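Local coordinates for protein peptidoglycan-binding domain 1 (Burkholderia, PDB 5NM7) that probably cleaves bacterial peptidoglycan as a modular phage endolysin, combining a putative peptidoglycan-binding domain with a large lysozyme-like domain of the N-acetylmuramidase family, at residues A[124-129]-A[165-170]; A[156-161]-A[176-181]; A[191-196]-A[200-205]; A[221-226]-A[237-242]; A[97-102]-A[255-260]. One frame throughout, in Å; residues are numbered along the deposited sequence.

Contact 1 (A[124-129]-A[165-170]); sequences RQLAAA and SQISGA
Leu-126, near the end of helix 119-128, lays one methyl against the junction where helix 156-167 gives way to helix 169-174. The apolar part is small. CD2 of Leu-126 lies 4.1 Å from CG2 of Ile-167, and the two side chains cross at about a right angle. The same Leu-126 CD2 sits 4.0 Å from CB of Ser-168. Placing CG anti to the carbonyl carbon (chi1 -69°) carries the leucine branch across the gap, although its CB does not point straight at the junction. Ile-167 answers with its branch methyl rather than with its CD1 end. Val-144, from a loop, touches both Leu-126 and Ile-167 and extends the patch.

The polar groups are directed elsewhere. Ser-168 is the N-cap of helix 169-174: its CB faces Leu-126, while OG accepts a weak hydrogen bond from Cys-171 N. Next to the patch, Gln-125 NE2 donates to Glu-174 OE1 and ties helix 119-128 to helix 169-174.

Within the lysozyme-like domain this is a surface contact burying 95 Å². Packing of a methyl on a methyl and a methylene is non-directional, whereas the Gln-125 amide gives a directional link close by.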
# COMPACT_ATOMS: atom_id res chain seq x y z
N ARG A 124 -15.62 3.59 -19.75
CA ARG A 124 -16.13 4.86 -19.28
C ARG A 124 -15.32 6.07 -19.78
O ARG A 124 -15.89 7.09 -20.19
CB ARG A 124 -16.14 4.83 -17.75
CG ARG A 124 -17.21 5.62 -17.06
CD ARG A 124 -17.17 5.36 -15.55
NE ARG A 124 -17.56 6.61 -14.92
CZ ARG A 124 -18.82 7.06 -14.80
NH1 ARG A 124 -19.86 6.32 -15.18
NH2 ARG A 124 -19.04 8.25 -14.25
N GLN A 125 -13.99 5.96 -19.74
CA GLN A 125 -13.12 7.07 -20.12
C GLN A 125 -13.12 7.32 -21.63
O GLN A 125 -12.98 8.48 -22.07
CB GLN A 125 -11.68 6.86 -19.61
CG GLN A 125 -11.56 6.78 -18.10
CD GLN A 125 -12.13 8.00 -17.39
OE1 GLN A 125 -13.26 7.97 -16.90
NE2 GLN A 125 -11.37 9.09 -17.37
N LEU A 126 -13.28 6.25 -22.40
CA LEU A 126 -13.40 6.35 -23.86
C LEU A 126 -14.71 7.05 -24.27
O LEU A 126 -14.71 7.91 -25.16
CB LEU A 126 -13.32 4.96 -24.51
CG LEU A 126 -11.96 4.26 -24.44
CD1 LEU A 126 -12.08 2.77 -24.75
CD2 LEU A 126 -10.97 4.92 -25.38
N ALA A 127 -15.82 6.67 -23.63
CA ALA A 127 -17.12 7.32 -23.85
C ALA A 127 -17.06 8.83 -23.56
O ALA A 127 -17.45 9.64 -24.40
CB ALA A 127 -18.19 6.66 -22.99
N ALA A 128 -16.53 9.18 -22.39
CA ALA A 128 -16.34 10.59 -22.00
C ALA A 128 -15.36 11.38 -22.90
O ALA A 128 -15.47 12.59 -23.01
CB ALA A 128 -15.88 10.67 -20.55
N ALA A 129 -14.41 10.68 -23.52
CA ALA A 129 -13.48 11.30 -24.48
C ALA A 129 -14.07 11.50 -25.90
O ALA A 129 -13.41 12.10 -26.75
CB ALA A 129 -12.18 10.50 -24.54
N SER A 165 -3.32 0.93 -24.05
CA SER A 165 -2.63 2.16 -24.37
C SER A 165 -2.62 2.45 -25.88
O SER A 165 -2.61 3.61 -26.31
CB SER A 165 -1.21 2.14 -23.86
OG SER A 165 -1.20 2.28 -22.45
N GLN A 166 -2.64 1.39 -26.67
CA GLN A 166 -2.70 1.51 -28.14
C GLN A 166 -4.08 1.93 -28.64
O GLN A 166 -4.22 2.39 -29.77
CB GLN A 166 -2.23 0.20 -28.81
CG GLN A 166 -0.73 -0.03 -28.61
CD GLN A 166 0.17 1.14 -29.01
OE1 GLN A 166 -0.03 1.78 -30.06
NE2 GLN A 166 1.16 1.45 -28.17
N ILE A 167 -5.10 1.79 -27.79
CA ILE A 167 -6.43 2.38 -28.06
C ILE A 167 -6.46 3.86 -27.70
O ILE A 167 -6.89 4.71 -28.50
CB ILE A 167 -7.55 1.64 -27.32
CG1 ILE A 167 -7.52 0.15 -27.68
CG2 ILE A 167 -8.90 2.25 -27.67
CD1 ILE A 167 -8.42 -0.71 -26.83
N SER A 168 -6.02 4.18 -26.48
CA SER A 168 -5.84 5.54 -26.05
C SER A 168 -4.95 5.57 -24.82
O SER A 168 -5.32 5.01 -23.79
CB SER A 168 -7.19 6.17 -25.69
OG SER A 168 -6.98 7.34 -24.92
N GLY A 169 -3.80 6.22 -24.94
CA GLY A 169 -2.77 6.23 -23.91
C GLY A 169 -3.24 6.86 -22.63
O GLY A 169 -3.14 6.25 -21.57
N ALA A 170 -3.83 8.05 -22.74
CA ALA A 170 -4.32 8.75 -21.55
C ALA A 170 -5.43 7.99 -20.87
O ALA A 170 -5.42 7.83 -19.63
CB ALA A 170 -4.78 10.17 -21.91

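Contact 2 (A[156-161]-A[176-181]); sequences AEYARL and TSWGAF
Leu-161 overlaps the far end of the Trp-178 indole: its CD2 comes 3.8 Å from CH2 of Trp-178, approaching the ring obliquely and from the direction opposite to that in which the tryptophan reaches. With CG anti to the backbone N (chi1 178°), the leucine branch points at the strand and divides its two methyls between two residues. The other methyl, Leu-161 CD1, lies 3.4 Å from OG1 of Thr-176, a van der Waals touch of methyl on oxygen; the hydroxyl's hydrogen-bond partner is Ala-172 O. The threonine methyl CG2 meanwhile rests on one face of the Trp-178 ring, 3.5 Å above its plane and displaced toward the rim. Tyr-158, about one turn earlier on the helix, adds its OH at 3.8 Å from Trp-178 CZ3; this hydroxyl is hydrogen-bonded to Pro-113 O.

Beside this apolar seam, Glu-157 OE1 forms a salt bridge with Arg-160 NH1, 3.3 Å away, through its syn lone pair and also accepts from Tyr-117 N, while OE2 receives the amides of Ala-152 and Gly-153. The buried carboxylate is thus gripped four times and fixed in rotation.

Strand 176-178 is the middle of the small antiparallel sheet of the lysozyme-like domain, between strands 115-117 and 183-184. Segment 156-161 of helix 156-167 runs at 137° to it, also touching Ile-115, while Val-200 and Met-203 of helix 196-205 pack against the indole.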
# COMPACT_ATOMS: atom_id res chain seq x y z
N ALA A 156 1.73 -9.33 -15.74
CA ALA A 156 0.83 -9.55 -16.87
C ALA A 156 -0.18 -8.40 -17.02
O ALA A 156 -0.68 -8.17 -18.10
CB ALA A 156 0.13 -10.88 -16.79
N GLU A 157 -0.43 -7.64 -15.94
CA GLU A 157 -1.23 -6.43 -16.09
C GLU A 157 -0.65 -5.44 -17.05
O GLU A 157 -1.40 -4.74 -17.70
CB GLU A 157 -1.44 -5.69 -14.79
CG GLU A 157 -2.44 -6.34 -13.89
CD GLU A 157 -3.80 -6.52 -14.53
OE1 GLU A 157 -4.49 -5.52 -14.83
OE2 GLU A 157 -4.19 -7.68 -14.72
N TYR A 158 0.69 -5.36 -17.13
CA TYR A 158 1.33 -4.42 -18.06
C TYR A 158 1.06 -4.77 -19.51
O TYR A 158 1.03 -3.87 -20.35
CB TYR A 158 2.80 -4.27 -17.80
CG TYR A 158 3.03 -3.27 -16.71
CD1 TYR A 158 3.04 -1.92 -16.98
CD2 TYR A 158 3.15 -3.68 -15.39
CE1 TYR A 158 3.20 -0.98 -15.97
CE2 TYR A 158 3.36 -2.76 -14.36
CZ TYR A 158 3.34 -1.42 -14.64
OH TYR A 158 3.55 -0.47 -13.65
N ALA A 159 0.89 -6.04 -19.81
CA ALA A 159 0.48 -6.46 -21.17
C ALA A 159 -0.91 -5.93 -21.50
O ALA A 159 -1.14 -5.40 -22.60
CB ALA A 159 0.55 -7.98 -21.33
N ARG A 160 -1.84 -6.05 -20.55
CA ARG A 160 -3.17 -5.50 -20.73
C ARG A 160 -3.12 -3.97 -20.89
O ARG A 160 -3.79 -3.40 -21.77
CB ARG A 160 -4.06 -5.88 -19.56
CG ARG A 160 -4.32 -7.37 -19.44
CD ARG A 160 -5.23 -7.67 -18.26
NE ARG A 160 -6.58 -7.29 -18.59
CZ ARG A 160 -7.46 -6.72 -17.81
NH1 ARG A 160 -7.15 -6.31 -16.53
NH2 ARG A 160 -8.67 -6.51 -18.34
N LEU A 161 -2.37 -3.30 -20.01
CA LEU A 161 -2.21 -1.85 -20.07
C LEU A 161 -1.61 -1.42 -21.45
O LEU A 161 -2.13 -0.51 -22.10
CB LEU A 161 -1.32 -1.33 -18.96
CG LEU A 161 -1.06 0.17 -18.94
CD1 LEU A 161 -2.34 0.96 -18.89
CD2 LEU A 161 -0.14 0.56 -17.79
N THR A 176 -6.40 2.67 -14.87
CA THR A 176 -5.52 1.76 -14.15
C THR A 176 -5.32 2.28 -12.73
O THR A 176 -5.24 3.49 -12.53
CB THR A 176 -4.19 1.64 -14.89
OG1 THR A 176 -4.47 1.12 -16.19
CG2 THR A 176 -3.23 0.69 -14.17
N SER A 177 -5.25 1.37 -11.76
CA SER A 177 -4.84 1.74 -10.39
C SER A 177 -3.36 1.56 -10.16
O SER A 177 -2.78 0.56 -10.61
CB SER A 177 -5.63 0.94 -9.36
OG SER A 177 -5.59 -0.45 -9.63
N TRP A 178 -2.75 2.45 -9.39
CA TRP A 178 -1.29 2.54 -9.30
C TRP A 178 -0.77 2.50 -7.91
O TRP A 178 -1.29 3.17 -7.03
CB TRP A 178 -0.84 3.86 -9.91
CG TRP A 178 -1.18 3.93 -11.35
CD1 TRP A 178 -2.36 4.33 -11.91
CD2 TRP A 178 -0.35 3.54 -12.42
NE1 TRP A 178 -2.33 4.20 -13.25
CE2 TRP A 178 -1.10 3.69 -13.60
CE3 TRP A 178 0.95 3.04 -12.50
CZ2 TRP A 178 -0.59 3.42 -14.86
CZ3 TRP A 178 1.45 2.75 -13.74
CH2 TRP A 178 0.69 2.92 -14.90
N GLY A 179 0.28 1.71 -7.73
CA GLY A 179 1.10 1.74 -6.54
C GLY A 179 0.46 1.08 -5.33
O GLY A 179 -0.53 0.36 -5.44
N ALA A 180 1.11 1.31 -4.19
CA ALA A 180 0.85 0.60 -2.95
C ALA A 180 -0.58 0.80 -2.49
O ALA A 180 -1.16 -0.11 -1.89
CB ALA A 180 1.80 1.07 -1.87
N PHE A 181 -1.18 1.97 -2.81
CA PHE A 181 -2.58 2.25 -2.46
C PHE A 181 -3.58 2.15 -3.60
O PHE A 181 -4.75 2.46 -3.44
CB PHE A 181 -2.66 3.61 -1.75
CG PHE A 181 -1.94 3.60 -0.46
CD1 PHE A 181 -2.57 3.17 0.70
CD2 PHE A 181 -0.62 3.92 -0.40
CE1 PHE A 181 -1.87 3.10 1.88
CE2 PHE A 181 0.06 3.89 0.80
CZ PHE A 181 -0.56 3.44 1.94

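Contact 3 (A[191-196]-A[200-205]); sequences LGYPDV and VDAMKV
The carbonyl oxygen of Val-196 accepts the amide of Val-200, N to O 3.0 Å and nearly straight at 166°, an i to i+4 bond in the first turn of helix 196-205. Asp-195 is the N-cap of this helix: its OD1 takes the amide of Ala-198, so the end of the loop is tied to the first turn by the side-chain cap. CG2 of Val-200 also brushes the Val-196 carbonyl, 3.4 Å from its O.

Before the cap, the loop brings Tyr-193 back alongside the helix it precedes. Its ring is met obliquely by CB of Ala-202, 4.4 Å from CE2 of Tyr-193, a loose apolar touch. Other groups hold the same ring: Phe-199 meets it edge-to-face and Arg-216 of helix 207-219 makes a cation-pi contact. Val-196 and Val-200 pack on Leu-173 of helix 169-174, which joins the helix start to the buried interior of the lysozyme-like domain.

Met-203 supplies the last piece. Its CG stands anti to the carbonyl carbon (chi1 -60°) and the chain then turns back, bringing the terminal methyl CE of Met-203 to 4.2 Å from the Tyr-193 OH.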
# COMPACT_ATOMS: atom_id res chain seq x y z
N LEU A 191 -6.64 15.42 -7.93
CA LEU A 191 -5.56 15.41 -6.96
C LEU A 191 -4.43 16.38 -7.28
O LEU A 191 -3.41 16.38 -6.59
CB LEU A 191 -5.01 13.98 -6.83
CG LEU A 191 -6.00 12.90 -6.46
CD1 LEU A 191 -5.36 11.57 -6.11
CD2 LEU A 191 -6.99 13.32 -5.41
N GLY A 192 -4.61 17.23 -8.27
CA GLY A 192 -3.69 18.30 -8.51
C GLY A 192 -2.43 17.97 -9.24
O GLY A 192 -1.47 18.72 -9.15
N TYR A 193 -2.41 16.85 -9.97
CA TYR A 193 -1.27 16.52 -10.80
C TYR A 193 -1.41 17.26 -12.15
O TYR A 193 -2.52 17.57 -12.57
CB TYR A 193 -1.19 15.01 -11.06
CG TYR A 193 -0.87 14.24 -9.81
CD1 TYR A 193 -1.86 13.88 -8.91
CD2 TYR A 193 0.43 13.88 -9.52
CE1 TYR A 193 -1.56 13.17 -7.77
CE2 TYR A 193 0.76 13.19 -8.35
CZ TYR A 193 -0.24 12.82 -7.48
OH TYR A 193 0.06 12.14 -6.34
N PRO A 194 -0.27 17.53 -12.83
CA PRO A 194 -0.33 18.30 -14.10
C PRO A 194 -1.15 17.62 -15.21
O PRO A 194 -1.85 18.30 -15.98
CB PRO A 194 1.13 18.40 -14.54
CG PRO A 194 1.96 17.93 -13.40
CD PRO A 194 1.10 17.17 -12.45
N ASP A 195 -1.01 16.29 -15.32
CA ASP A 195 -1.71 15.45 -16.32
C ASP A 195 -1.55 13.99 -15.87
O ASP A 195 -0.83 13.72 -14.88
CB ASP A 195 -1.14 15.64 -17.73
CG ASP A 195 0.36 15.57 -17.76
OD1 ASP A 195 0.93 14.50 -17.50
OD2 ASP A 195 0.99 16.61 -17.98
N VAL A 196 -2.19 13.07 -16.56
CA VAL A 196 -2.13 11.64 -16.15
C VAL A 196 -0.71 11.07 -16.31
O VAL A 196 -0.28 10.22 -15.54
CB VAL A 196 -3.17 10.77 -16.87
CG1 VAL A 196 -2.81 10.54 -18.33
CG2 VAL A 196 -3.36 9.44 -16.13
N VAL A 200 1.48 9.19 -13.39
CA VAL A 200 2.09 7.88 -13.57
C VAL A 200 3.61 7.94 -13.36
O VAL A 200 4.17 7.06 -12.71
CB VAL A 200 1.67 7.24 -14.91
CG1 VAL A 200 2.47 5.97 -15.23
CG2 VAL A 200 0.19 6.92 -14.90
N ASP A 201 4.27 8.95 -13.91
CA ASP A 201 5.69 9.14 -13.67
C ASP A 201 6.01 9.20 -12.18
O ASP A 201 6.99 8.63 -11.74
CB ASP A 201 6.23 10.41 -14.34
CG ASP A 201 6.29 10.30 -15.88
OD1 ASP A 201 6.33 9.20 -16.44
OD2 ASP A 201 6.36 11.35 -16.52
N ALA A 202 5.16 9.89 -11.40
CA ALA A 202 5.38 9.95 -9.96
C ALA A 202 5.23 8.56 -9.34
O ALA A 202 6.01 8.15 -8.44
CB ALA A 202 4.41 10.92 -9.32
N MET A 203 4.22 7.82 -9.78
CA MET A 203 3.98 6.48 -9.24
C MET A 203 5.19 5.58 -9.49
O MET A 203 5.45 4.66 -8.75
CB MET A 203 2.74 5.84 -9.83
CG MET A 203 1.42 6.58 -9.62
SD MET A 203 1.04 6.77 -7.86
CE MET A 203 1.59 8.40 -7.54
N LYS A 204 5.90 5.83 -10.59
CA LYS A 204 7.11 5.04 -10.91
C LYS A 204 8.35 5.36 -10.09
O LYS A 204 9.29 4.56 -10.09
CB LYS A 204 7.40 5.22 -12.40
CG LYS A 204 6.39 4.63 -13.34
CD LYS A 204 6.70 4.99 -14.79
CE LYS A 204 5.84 4.15 -15.72
NZ LYS A 204 6.01 4.62 -17.11
N VAL A 205 8.38 6.50 -9.40
CA VAL A 205 9.55 6.98 -8.69
C VAL A 205 9.74 6.26 -7.37
O VAL A 205 10.81 5.73 -7.07
CB VAL A 205 9.47 8.50 -8.45
CG1 VAL A 205 10.57 8.99 -7.50
CG2 VAL A 205 9.57 9.24 -9.79

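Contact 4 (A[221-226]-A[237-242]); sequences DKVMLA and AELYNG
Met-224 meets Tyr-240 with its sulfur at the ring edge, a Met-aromatic contact: SD lies 5.4 Å from the centroid of the Tyr-240 ring and 81° off the ring normal, so it sits almost in the ring plane. The nearest ring atom to this Met-224 SD is Tyr-240 CD2, at 4.0 Å. The contact joins helix 222-229 to helix 233-241, two successive helices in the helical part of the lysozyme-like domain, with short segments running 130° apart.

Met-224 is extended through its first two torsions and bends only at the last (chi3 -73°), which brings the methyl against the backbone of the second helix. There CE of Met-224 lies 3.6 Å from the carbonyl O of Leu-239 and 3.8 Å from CA of Tyr-240, so the methionine end is packed against main chain as well as side chains.

Leu-239 returns the contact. Its CD1 lies over the first helix, 3.8 Å from CA of Met-224, and touches CG1 of Val-223 at 3.9 Å, the two side chains crossing roughly at right angles. This end is the more open one, whereas Met-224 is buried. Phe-217 of helix 207-219 touches both Met-224 and Tyr-240, and Phe-236 lies nearly parallel to the tyrosine ring.

The first helix is held at its start by Asp-221, the N-cap. Its OD1 takes a weak bond from Val-223 N and a straight one from Met-224 N, 3.0 Å away and well above the carboxylate plane.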
# COMPACT_ATOMS: atom_id res chain seq x y z
N ASP A 221 -11.56 13.98 -0.49
CA ASP A 221 -12.84 13.51 -0.01
C ASP A 221 -12.99 13.88 1.46
O ASP A 221 -12.52 13.20 2.34
CB ASP A 221 -12.95 12.00 -0.23
CG ASP A 221 -14.34 11.47 0.09
OD1 ASP A 221 -15.02 12.02 0.99
OD2 ASP A 221 -14.73 10.46 -0.51
N LYS A 222 -13.65 15.00 1.73
CA LYS A 222 -13.72 15.51 3.09
C LYS A 222 -14.46 14.59 4.02
O LYS A 222 -14.18 14.58 5.20
CB LYS A 222 -14.31 16.92 3.10
CG LYS A 222 -13.36 17.91 2.46
CD LYS A 222 -13.68 19.36 2.77
CE LYS A 222 -12.43 20.24 2.69
NZ LYS A 222 -11.98 20.49 1.29
N VAL A 223 -15.40 13.81 3.52
CA VAL A 223 -16.15 12.88 4.37
C VAL A 223 -15.24 11.73 4.77
O VAL A 223 -15.16 11.38 5.93
CB VAL A 223 -17.38 12.35 3.63
CG1 VAL A 223 -18.10 11.29 4.45
CG2 VAL A 223 -18.33 13.53 3.38
N MET A 224 -14.52 11.20 3.79
CA MET A 224 -13.48 10.19 4.09
C MET A 224 -12.37 10.67 5.02
O MET A 224 -11.97 9.96 5.97
CB MET A 224 -12.91 9.66 2.76
CG MET A 224 -11.95 8.53 2.98
SD MET A 224 -11.12 8.10 1.43
CE MET A 224 -12.47 7.34 0.67
N LEU A 225 -11.87 11.88 4.79
CA LEU A 225 -10.89 12.49 5.61
C LEU A 225 -11.38 12.61 7.05
O LEU A 225 -10.66 12.35 8.00
CB LEU A 225 -10.53 13.86 5.06
CG LEU A 225 -9.54 14.70 5.86
CD1 LEU A 225 -8.18 14.04 5.94
CD2 LEU A 225 -9.42 16.06 5.20
N ALA A 226 -12.63 13.05 7.20
CA ALA A 226 -13.17 13.23 8.54
C ALA A 226 -13.31 11.90 9.23
O ALA A 226 -13.07 11.83 10.44
CB ALA A 226 -14.50 13.97 8.51
N ALA A 237 -13.53 2.46 6.08
CA ALA A 237 -13.38 1.27 5.27
C ALA A 237 -14.48 1.18 4.24
O ALA A 237 -14.25 0.84 3.09
CB ALA A 237 -13.31 0.03 6.14
N GLU A 238 -15.72 1.50 4.62
CA GLU A 238 -16.82 1.46 3.64
C GLU A 238 -16.58 2.45 2.49
O GLU A 238 -16.79 2.11 1.30
CB GLU A 238 -18.14 1.80 4.34
CG GLU A 238 -19.32 1.82 3.37
CD GLU A 238 -20.65 2.02 4.07
OE1 GLU A 238 -20.71 2.71 5.13
OE2 GLU A 238 -21.65 1.50 3.51
N LEU A 239 -16.10 3.65 2.84
CA LEU A 239 -15.86 4.69 1.84
C LEU A 239 -14.66 4.34 0.97
O LEU A 239 -14.68 4.60 -0.24
CB LEU A 239 -15.62 6.04 2.48
CG LEU A 239 -16.84 6.60 3.25
CD1 LEU A 239 -16.40 7.81 4.05
CD2 LEU A 239 -17.96 6.89 2.27
N TYR A 240 -13.62 3.79 1.59
CA TYR A 240 -12.36 3.53 0.90
C TYR A 240 -12.35 2.20 0.17
O TYR A 240 -11.98 2.15 -1.01
CB TYR A 240 -11.21 3.61 1.90
CG TYR A 240 -9.89 3.50 1.23
CD1 TYR A 240 -9.20 2.28 1.20
CD2 TYR A 240 -9.35 4.57 0.58
CE1 TYR A 240 -7.96 2.15 0.59
CE2 TYR A 240 -8.11 4.46 -0.05
CZ TYR A 240 -7.43 3.25 -0.03
OH TYR A 240 -6.22 3.12 -0.66
N ASN A 241 -12.74 1.13 0.86
CA ASN A 241 -12.74 -0.23 0.31
C ASN A 241 -14.03 -0.60 -0.41
O ASN A 241 -14.00 -1.48 -1.27
CB ASN A 241 -12.43 -1.27 1.38
CG ASN A 241 -11.04 -1.10 1.95
OD1 ASN A 241 -10.04 -1.48 1.28
ND2 ASN A 241 -10.94 -0.57 3.11
N GLY A 242 -15.12 0.09 -0.09
CA GLY A 242 -16.40 -0.13 -0.75
C GLY A 242 -17.31 -1.01 0.09
O GLY A 242 -16.99 -1.37 1.23

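Contact 5 (A[97-102]-A[255-260]); sequences VNEVES and ERAFDR
Glu-99 leaves helix 91-101 pointing at helix 250-265, and its CB starts an extended arm, with CG anti to the backbone N (chi1 -177°), that runs out past Ala-257; CB and CG only carry the carboxylate outward. The carboxyl carbon, Glu-99 CD, reaches the edge of the Arg-260 guanidinium, 3.7 Å from NH2. Glu-99 OE1 passes 4.3 Å from the methyl CB of Ala-257, and its hydrogen-bond partner is the hydroxyl of Tyr-261. Glu-99 OE2 makes the salt bridge, 2.9 Å from Arg-260 NH2. That bond is bent and arrives on the syn side of OE2, somewhat out of the carboxylate plane. The two flat groups are turned 32° against each other, and a single N-H carries the link instead of a paired, two-pronged one. With both oxygens engaged, the carboxylate is restrained from rotating.

Arg-260 comes to this place because its chain bends back over its own helix: one guanidinium face lies above CA of Ala-257, 3.5 Å from the plane, with the carbonyl O of Arg-256 near the same face. Beside the ion pair, CG2 of Val-100 touches the methyl CB of Ala-257 at 4.2 Å; the small alanine is consistent with the close approach of the helices.

The axes of segments 97-101 and 255-260 pass 9.4 Å apart, roughly antiparallel at 145°. Helix 250-265 is the last of the chain, so this contact returns the C-terminus to helix 91-101. Phe-258 widens the interface on Ala-92, Ala-93 and Ala-96, and Glu-101 touches Tyr-240 of helix 233-241.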
# COMPACT_ATOMS: atom_id res chain seq x y z
N VAL A 97 -3.62 2.60 8.79
CA VAL A 97 -4.03 2.61 7.39
C VAL A 97 -2.99 2.03 6.47
O VAL A 97 -3.29 1.26 5.56
CB VAL A 97 -4.39 4.02 6.91
CG1 VAL A 97 -4.63 4.05 5.41
CG2 VAL A 97 -5.66 4.43 7.60
N ASN A 98 -1.75 2.43 6.69
CA ASN A 98 -0.65 1.90 5.89
C ASN A 98 -0.54 0.39 6.04
O ASN A 98 -0.42 -0.33 5.05
CB ASN A 98 0.64 2.55 6.28
CG ASN A 98 1.76 2.17 5.35
OD1 ASN A 98 1.68 2.38 4.14
ND2 ASN A 98 2.80 1.57 5.90
N GLU A 99 -0.61 -0.10 7.26
CA GLU A 99 -0.55 -1.55 7.48
C GLU A 99 -1.66 -2.32 6.81
O GLU A 99 -1.43 -3.38 6.20
CB GLU A 99 -0.52 -1.86 8.99
CG GLU A 99 -0.39 -3.35 9.32
CD GLU A 99 -0.33 -3.64 10.81
OE1 GLU A 99 0.20 -2.83 11.56
OE2 GLU A 99 -0.85 -4.69 11.19
N VAL A 100 -2.88 -1.83 6.93
CA VAL A 100 -4.03 -2.57 6.48
C VAL A 100 -4.32 -2.36 5.00
O VAL A 100 -4.69 -3.31 4.29
CB VAL A 100 -5.25 -2.21 7.33
CG1 VAL A 100 -6.48 -2.90 6.79
CG2 VAL A 100 -4.97 -2.59 8.78
N GLU A 101 -4.18 -1.12 4.53
CA GLU A 101 -4.65 -0.74 3.20
C GLU A 101 -3.58 -0.79 2.12
O GLU A 101 -3.93 -0.92 0.96
CB GLU A 101 -5.24 0.65 3.20
CG GLU A 101 -6.43 0.78 4.12
CD GLU A 101 -7.67 0.09 3.60
OE1 GLU A 101 -7.65 -0.60 2.57
OE2 GLU A 101 -8.76 0.25 4.26
N SER A 102 -2.33 -0.70 2.50
CA SER A 102 -1.29 -0.79 1.49
C SER A 102 -1.17 -2.22 0.97
O SER A 102 -1.32 -3.17 1.71
CB SER A 102 0.06 -0.40 2.09
OG SER A 102 1.06 -0.47 1.07
N GLU A 255 -9.10 -0.95 13.08
CA GLU A 255 -9.37 -0.66 14.53
C GLU A 255 -8.32 -1.27 15.42
O GLU A 255 -7.67 -0.59 16.22
CB GLU A 255 -10.76 -1.14 14.89
CG GLU A 255 -11.23 -1.10 16.37
CD GLU A 255 -12.32 -2.16 16.63
OE1 GLU A 255 -13.17 -2.53 15.76
OE2 GLU A 255 -12.32 -2.64 17.76
N ARG A 256 -8.07 -2.56 15.21
CA ARG A 256 -7.09 -3.26 16.03
C ARG A 256 -5.64 -2.89 15.75
O ARG A 256 -4.84 -2.79 16.67
CB ARG A 256 -7.40 -4.78 15.98
CG ARG A 256 -8.88 -4.99 16.35
CD ARG A 256 -9.20 -6.21 17.16
NE ARG A 256 -10.65 -6.24 17.42
CZ ARG A 256 -11.38 -7.34 17.63
NH1 ARG A 256 -10.83 -8.56 17.59
NH2 ARG A 256 -12.68 -7.22 17.85
N ALA A 257 -5.29 -2.54 14.51
CA ALA A 257 -3.99 -1.97 14.21
C ALA A 257 -3.75 -0.63 14.91
O ALA A 257 -2.67 -0.39 15.45
CB ALA A 257 -3.79 -1.79 12.70
N PHE A 258 -4.75 0.23 14.85
CA PHE A 258 -4.70 1.53 15.49
C PHE A 258 -4.47 1.38 17.00
O PHE A 258 -3.61 2.07 17.55
CB PHE A 258 -6.01 2.30 15.26
CG PHE A 258 -6.09 3.56 16.08
CD1 PHE A 258 -5.33 4.69 15.75
CD2 PHE A 258 -6.90 3.61 17.21
CE1 PHE A 258 -5.38 5.85 16.52
CE2 PHE A 258 -6.93 4.76 18.00
CZ PHE A 258 -6.18 5.87 17.65
N ASP A 259 -5.20 0.46 17.62
CA ASP A 259 -4.99 0.19 19.06
C ASP A 259 -3.54 -0.21 19.29
O ASP A 259 -2.91 0.31 20.19
CB ASP A 259 -5.93 -0.90 19.59
CG ASP A 259 -7.42 -0.46 19.64
OD1 ASP A 259 -7.71 0.76 19.60
OD2 ASP A 259 -8.30 -1.36 19.67
N ARG A 260 -3.01 -1.12 18.48
CA ARG A 260 -1.60 -1.53 18.61
C ARG A 260 -0.62 -0.38 18.54
O ARG A 260 0.30 -0.26 19.36
CB ARG A 260 -1.19 -2.56 17.55
CG ARG A 260 -1.30 -4.00 17.95
CD ARG A 260 -0.60 -4.91 16.95
NE ARG A 260 -0.98 -4.74 15.54
CZ ARG A 260 -2.08 -5.23 14.95
NH1 ARG A 260 -3.00 -5.94 15.63
NH2 ARG A 260 -2.27 -5.00 13.66

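Contacts 2 and 3 are buried and meet at Trp-178, which packs against Val-200 and Met-203, so the sheet and helix 196-205 share one apolar interior. Contact 1 shares helix 156-167 with contact 2 but lies at the surface, with little more than a leucine methyl to offer; it touches contact 3 through Ala-170 and Val-196. Contacts 4 and 5, both partly buried, belong to the helical side of the domain and are joined by Asn-241 and Glu-101, probably hydrogen-bonded. Their chemistry differs: a sulfur at a tyrosine edge and aliphatic groups in contact 4, an ion pair beside methyls in contact 5. Phe-181 bridges from contact 2 to both.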